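Local coordinates for Oxidored_FMN domain-containing protein ([Pseudomonas] geniculata N1, PDB 6L6J), which probably oxidises the amine of 6-hydroxypseudooxynicotine in nicotine breakdown, as an oxidoreductase carrying flavin mononucleotide and a [4Fe-4S] cluster, at residues 168-179 against 255-266. Sequence-based numbering, arbitrary orientation.
Sequences YVYCAHNLSLLQ and LWDVNVSDWAWD. With FMN (flavin mononucleotide), chain B.
H173 reaches across to D266, where its NE2 gives a hydrogen bond to D266 OD2 at 2.6 Å. The carboxylate oxygen is met on its anti side but out of the carboxylate plane, with the ring and carboxylate planes 53° apart. OD2 also accepts from O3' of the FMN ribityl chain and, weakly, from N259 ND2, so one oxygen ties imidazole, amide and cofactor together. H173 ND1 and Y170 OH are 2.5 Å apart in a hydrogen bond whose donor could be either, which helps fix the rotation of the imidazole. Its edge is turned toward the face of W263 in an offset edge-to-face pair, planes at 79°. A leucine in place of H173 would probably leave Y170 OH and D266 OD2 without their shared partner, though D266 would keep FMN O3' and Q278. A water accepts from the H173 backbone N-H and donates to N259 OD1. Nearer the start of helix 177-182, Q179 holds CG anti to its backbone N (chi1 -168°); its extended chain brings NE2 to S261 OG at 2.9 Å, nearly straight and in the amide plane, and D229 also binds that hydroxyl. Y168 OH lies 2.8 Å from D257 OD2 and hydrogen-bonds Y25, while D257 OD1 forms a salt bridge with R224. In the TIM barrel, strand 220-229 separates strands 166-171 and 255-261; the loop after 166-171 and the turn into helix 263-266 meet beside FMN, at the strands' C-terminal ends.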
loop_
_atom_site.group_PDB
_atom_site.type_symbol
_atom_site.label_atom_id
_atom_site.label_comp_id
_atom_site.label_asym_id
_atom_site.label_seq_id
_atom_site.Cartn_x
_atom_site.Cartn_y
_atom_site.Cartn_z
ATOM N N TYR A 168 1.078 -17.778 14.774
ATOM C CA TYR A 168 2.023 -17.920 13.622
ATOM C C TYR A 168 3.443 -18.256 14.107
ATOM O O TYR A 168 3.817 -17.957 15.284
ATOM C CB TYR A 168 2.065 -16.675 12.726
ATOM C CG TYR A 168 1.063 -16.654 11.595
ATOM C CD1 TYR A 168 -0.255 -16.271 11.792
ATOM C CD2 TYR A 168 1.450 -16.948 10.305
ATOM C CE1 TYR A 168 -1.165 -16.201 10.745
ATOM C CE2 TYR A 168 0.558 -16.873 9.250
ATOM C CZ TYR A 168 -0.761 -16.512 9.463
ATOM O OH TYR A 168 -1.638 -16.486 8.409
ATOM N N VAL A 169 4.203 -18.897 13.218
ATOM C CA VAL A 169 5.689 -18.988 13.268
ATOM C C VAL A 169 6.189 -18.263 12.017
ATOM O O VAL A 169 5.822 -18.679 10.908
ATOM C CB VAL A 169 6.171 -20.448 13.345
ATOM C CG1 VAL A 169 7.557 -20.640 12.768
ATOM C CG2 VAL A 169 6.127 -20.968 14.773
ATOM N N TYR A 170 6.916 -17.159 12.176
ATOM C CA TYR A 170 7.133 -16.193 11.069
ATOM C C TYR A 170 8.531 -16.381 10.501
ATOM O O TYR A 170 9.530 -16.172 11.231
ATOM C CB TYR A 170 6.950 -14.765 11.559
ATOM C CG TYR A 170 7.137 -13.711 10.508
ATOM C CD1 TYR A 170 6.351 -13.700 9.374
ATOM C CD2 TYR A 170 8.058 -12.693 10.664
ATOM C CE1 TYR A 170 6.486 -12.715 8.407
ATOM C CE2 TYR A 170 8.193 -11.696 9.712
ATOM C CZ TYR A 170 7.409 -11.708 8.581
ATOM O OH TYR A 170 7.532 -10.751 7.628
ATOM N N CYS A 171 8.591 -16.748 9.228
ATOM C CA CYS A 171 9.856 -16.954 8.485
ATOM C C CYS A 171 9.697 -16.442 7.055
ATOM O O CYS A 171 9.611 -17.265 6.152
ATOM C CB CYS A 171 10.244 -18.421 8.510
ATOM S SG CYS A 171 11.831 -18.724 7.711
ATOM N N ALA A 172 9.682 -15.118 6.878
ATOM C CA ALA A 172 9.340 -14.440 5.607
ATOM C C ALA A 172 9.900 -13.019 5.576
ATOM O O ALA A 172 10.561 -12.643 6.538
ATOM C CB ALA A 172 7.836 -14.437 5.413
ATOM N N HIS A 173 9.694 -12.320 4.448
ATOM C CA HIS A 173 10.009 -10.886 4.174
ATOM C C HIS A 173 11.489 -10.507 4.416
ATOM O O HIS A 173 11.785 -9.287 4.345
ATOM C CB HIS A 173 9.079 -10.012 5.024
ATOM C CG HIS A 173 7.670 -10.102 4.562
ATOM N ND1 HIS A 173 6.721 -10.812 5.250
ATOM C CD2 HIS A 173 7.067 -9.598 3.457
ATOM C CE1 HIS A 173 5.578 -10.734 4.591
ATOM N NE2 HIS A 173 5.763 -9.994 3.484
ATOM N N ASN A 174 12.384 -11.466 4.701
ATOM C CA ASN A 174 13.707 -11.162 5.300
ATOM C C ASN A 174 13.533 -10.279 6.563
ATOM O O ASN A 174 14.439 -9.466 6.857
ATOM C CB ASN A 174 14.606 -10.482 4.275
ATOM C CG ASN A 174 16.036 -10.392 4.751
ATOM O OD1 ASN A 174 16.454 -11.225 5.569
ATOM N ND2 ASN A 174 16.773 -9.389 4.281
ATOM N N LEU A 175 12.428 -10.449 7.302
ATOM C CA LEU A 175 12.170 -9.786 8.610
ATOM C C LEU A 175 12.051 -10.833 9.727
ATOM O O LEU A 175 11.268 -10.601 10.651
ATOM C CB LEU A 175 10.892 -8.947 8.511
ATOM C CG LEU A 175 10.847 -7.936 7.363
ATOM C CD1 LEU A 175 9.486 -7.260 7.300
ATOM C CD2 LEU A 175 11.957 -6.890 7.494
ATOM N N SER A 176 12.831 -11.916 9.675
ATOM C CA SER A 176 12.757 -13.034 10.653
ATOM C C SER A 176 14.145 -13.616 10.925
ATOM O O SER A 176 14.876 -13.914 9.959
ATOM C CB SER A 176 11.825 -14.120 10.172
ATOM O OG SER A 176 12.094 -15.337 10.863
ATOM N N LEU A 177 14.451 -13.826 12.201
ATOM C CA LEU A 177 15.663 -14.549 12.675
ATOM C C LEU A 177 15.696 -15.962 12.073
ATOM O O LEU A 177 16.799 -16.480 11.847
ATOM C CB LEU A 177 15.643 -14.620 14.207
ATOM C CG LEU A 177 16.913 -15.174 14.857
ATOM C CD1 LEU A 177 18.030 -14.161 14.770
ATOM C CD2 LEU A 177 16.667 -15.563 16.310
ATOM N N LEU A 178 14.533 -16.560 11.801
ATOM C CA LEU A 178 14.430 -17.946 11.276
ATOM C C LEU A 178 14.918 -17.948 9.826
ATOM O O LEU A 178 15.687 -18.847 9.480
ATOM C CB LEU A 178 12.989 -18.453 11.405
ATOM C CG LEU A 178 12.367 -18.404 12.806
ATOM C CD1 LEU A 178 10.946 -18.934 12.772
ATOM C CD2 LEU A 178 13.175 -19.195 13.832
ATOM N N GLN A 179 14.499 -16.968 9.021
ATOM C CA GLN A 179 14.934 -16.815 7.599
ATOM C C GLN A 179 16.441 -16.529 7.589
ATOM O O GLN A 179 17.136 -17.132 6.774
ATOM C CB GLN A 179 14.149 -15.722 6.868
ATOM C CG GLN A 179 14.374 -15.751 5.367
ATOM C CD GLN A 179 13.539 -14.784 4.556
ATOM O OE1 GLN A 179 12.460 -14.335 4.963
ATOM N NE2 GLN A 179 14.045 -14.471 3.363
ATOM N N LEU A 255 -1.554 -24.858 9.010
ATOM C CA LEU A 255 -1.729 -23.916 7.872
ATOM C C LEU A 255 -0.348 -23.517 7.355
ATOM O O LEU A 255 0.530 -23.194 8.196
ATOM C CB LEU A 255 -2.515 -22.691 8.361
ATOM C CG LEU A 255 -2.737 -21.531 7.374
ATOM C CD1 LEU A 255 -3.891 -21.800 6.425
ATOM C CD2 LEU A 255 -3.038 -20.240 8.125
ATOM N N TRP A 256 -0.163 -23.568 6.036
ATOM C CA TRP A 256 0.955 -22.918 5.309
ATOM C C TRP A 256 0.468 -21.575 4.764
ATOM O O TRP A 256 -0.426 -21.591 3.889
ATOM C CB TRP A 256 1.466 -23.818 4.189
ATOM C CG TRP A 256 2.276 -24.967 4.689
ATOM C CD1 TRP A 256 1.852 -26.242 4.918
ATOM C CD2 TRP A 256 3.673 -24.940 5.025
ATOM N NE1 TRP A 256 2.891 -27.006 5.373
ATOM C CE2 TRP A 256 4.016 -26.235 5.460
ATOM C CE3 TRP A 256 4.667 -23.956 4.982
ATOM C CZ2 TRP A 256 5.302 -26.566 5.866
ATOM C CZ3 TRP A 256 5.945 -24.291 5.379
ATOM C CH2 TRP A 256 6.256 -25.580 5.813
ATOM N N ASP A 257 1.031 -20.468 5.255
ATOM C CA ASP A 257 0.840 -19.108 4.671
ATOM C C ASP A 257 2.074 -18.760 3.819
ATOM O O ASP A 257 3.166 -18.562 4.423
ATOM C CB ASP A 257 0.574 -18.056 5.757
ATOM C CG ASP A 257 0.183 -16.704 5.183
ATOM O OD1 ASP A 257 0.486 -16.443 3.989
ATOM O OD2 ASP A 257 -0.441 -15.931 5.916
ATOM N N VAL A 258 1.935 -18.707 2.483
ATOM C CA VAL A 258 3.120 -18.713 1.566
ATOM C C VAL A 258 3.082 -17.524 0.596
ATOM O O VAL A 258 2.028 -17.253 -0.041
ATOM C CB VAL A 258 3.323 -20.058 0.828
ATOM C CG1 VAL A 258 3.754 -21.164 1.785
ATOM C CG2 VAL A 258 2.113 -20.469 0.001
ATOM N N ASN A 259 4.247 -16.883 0.467
ATOM C CA ASN A 259 4.465 -15.659 -0.345
ATOM C C ASN A 259 5.928 -15.617 -0.818
ATOM O O ASN A 259 6.651 -16.610 -0.600
ATOM C CB ASN A 259 4.029 -14.421 0.448
ATOM C CG ASN A 259 4.942 -14.103 1.616
ATOM O OD1 ASN A 259 5.869 -14.864 1.920
ATOM N ND2 ASN A 259 4.673 -12.986 2.284
ATOM N N VAL A 260 6.357 -14.500 -1.418
ATOM C CA VAL A 260 7.740 -14.330 -1.967
ATOM C C VAL A 260 8.522 -13.355 -1.071
ATOM O O VAL A 260 7.960 -12.314 -0.643
ATOM C CB VAL A 260 7.704 -13.872 -3.434
ATOM C CG1 VAL A 260 6.981 -14.890 -4.300
ATOM C CG2 VAL A 260 7.079 -12.494 -3.597
ATOM N N SER A 261 9.788 -13.677 -0.793
ATOM C CA SER A 261 10.655 -12.862 0.102
ATOM C C SER A 261 11.028 -11.528 -0.561
ATOM O O SER A 261 11.256 -11.448 -1.818
ATOM C CB SER A 261 11.902 -13.561 0.579
ATOM O OG SER A 261 12.549 -12.775 1.589
ATOM N N ASP A 262 11.116 -10.551 0.336
ATOM C CA ASP A 262 11.257 -9.088 0.152
ATOM C C ASP A 262 9.888 -8.463 -0.155
ATOM O O ASP A 262 9.208 -8.906 -1.092
ATOM C CB ASP A 262 12.354 -8.707 -0.832
ATOM C CG ASP A 262 12.902 -7.311 -0.550
ATOM O OD1 ASP A 262 13.372 -7.076 0.588
ATOM O OD2 ASP A 262 12.813 -6.451 -1.454
ATOM N N TRP A 263 9.535 -7.462 0.659
ATOM C CA TRP A 263 8.238 -6.755 0.657
ATOM C C TRP A 263 7.947 -6.184 -0.738
ATOM O O TRP A 263 6.778 -6.204 -1.138
ATOM C CB TRP A 263 8.265 -5.700 1.767
ATOM C CG TRP A 263 6.916 -5.221 2.222
ATOM C CD1 TRP A 263 5.687 -5.638 1.792
ATOM C CD2 TRP A 263 6.667 -4.209 3.215
ATOM N NE1 TRP A 263 4.694 -4.936 2.425
ATOM C CE2 TRP A 263 5.268 -4.043 3.291
ATOM C CE3 TRP A 263 7.488 -3.419 4.032
ATOM C CZ2 TRP A 263 4.680 -3.131 4.163
ATOM C CZ3 TRP A 263 6.899 -2.513 4.898
ATOM C CH2 TRP A 263 5.514 -2.369 4.956
ATOM N N ALA A 264 8.972 -5.723 -1.456
ATOM C CA ALA A 264 8.862 -5.002 -2.746
ATOM C C ALA A 264 8.370 -5.965 -3.827
ATOM O O ALA A 264 7.790 -5.476 -4.835
ATOM C CB ALA A 264 10.196 -4.393 -3.121
ATOM N N TRP A 265 8.608 -7.270 -3.610
ATOM C CA TRP A 265 8.153 -8.387 -4.481
ATOM C C TRP A 265 6.855 -9.033 -3.951
ATOM O O TRP A 265 6.097 -9.622 -4.754
ATOM C CB TRP A 265 9.293 -9.397 -4.609
ATOM C CG TRP A 265 10.569 -8.811 -5.116
ATOM C CD1 TRP A 265 11.615 -8.335 -4.375
ATOM C CD2 TRP A 265 10.946 -8.652 -6.493
ATOM N NE1 TRP A 265 12.617 -7.882 -5.194
ATOM C CE2 TRP A 265 12.236 -8.077 -6.502
ATOM C CE3 TRP A 265 10.319 -8.924 -7.708
ATOM C CZ2 TRP A 265 12.909 -7.785 -7.688
ATOM C CZ3 TRP A 265 10.982 -8.623 -8.877
ATOM C CH2 TRP A 265 12.265 -8.074 -8.867
ATOM N N ASP A 266 6.593 -8.932 -2.651
ATOM C CA ASP A 266 5.376 -9.478 -1.986
ATOM C C ASP A 266 4.182 -8.525 -2.197
ATOM O O ASP A 266 3.143 -8.961 -2.689
ATOM C CB ASP A 266 5.640 -9.737 -0.492
ATOM C CG ASP A 266 4.524 -10.526 0.203
ATOM O OD1 ASP A 266 3.912 -11.372 -0.471
ATOM O OD2 ASP A 266 4.293 -10.294 1.415
HETATM N N1 FMN B . 3.311 -9.050 5.809
HETATM C C2 FMN B . 3.747 -9.576 6.999
HETATM O O2 FMN B . 4.070 -10.767 7.013
HETATM N N3 FMN B . 3.817 -8.901 8.154
HETATM C C4 FMN B . 3.451 -7.610 8.218
HETATM O O4 FMN B . 3.520 -6.990 9.279
HETATM C C4A FMN B . 2.990 -6.938 6.972
HETATM N N5 FMN B . 2.613 -5.636 6.967
HETATM C C5A FMN B . 2.127 -5.095 5.827
HETATM C C6 FMN B . 1.667 -3.781 5.833
HETATM C C7 FMN B . 1.155 -3.243 4.670
HETATM C C7M FMN B . 0.731 -1.825 4.679
HETATM C C8 FMN B . 1.057 -4.044 3.444
HETATM C C8M FMN B . 0.539 -3.467 2.160
HETATM C C9 FMN B . 1.501 -5.339 3.419
HETATM C C9A FMN B . 2.027 -5.916 4.567
HETATM N N10 FMN B . 2.443 -7.255 4.576
HETATM C C10 FMN B . 2.919 -7.772 5.755
HETATM C "C1'" FMN B . 2.370 -8.132 3.364
HETATM C "C2'" FMN B . 0.964 -8.671 3.178
HETATM O "O2'" FMN B . 0.713 -9.551 4.260
HETATM C "C3'" FMN B . 0.793 -9.425 1.893
HETATM O "O3'" FMN B . 1.616 -10.591 1.931
HETATM C "C4'" FMN B . 1.122 -8.614 0.640
HETATM O "O4'" FMN B . 0.560 -7.285 0.744
HETATM C "C5'" FMN B . 0.639 -9.322 -0.618
HETATM O "O5'" FMN B . -0.771 -9.448 -0.542
HETATM P P FMN B . -1.734 -8.347 -1.237
HETATM O O1P FMN B . -1.454 -8.428 -2.721
HETATM O O2P FMN B . -3.095 -8.820 -0.832
HETATM O O3P FMN B . -1.341 -7.020 -0.616
HETATM O O HOH W 1 7.872 -12.923 2.146
#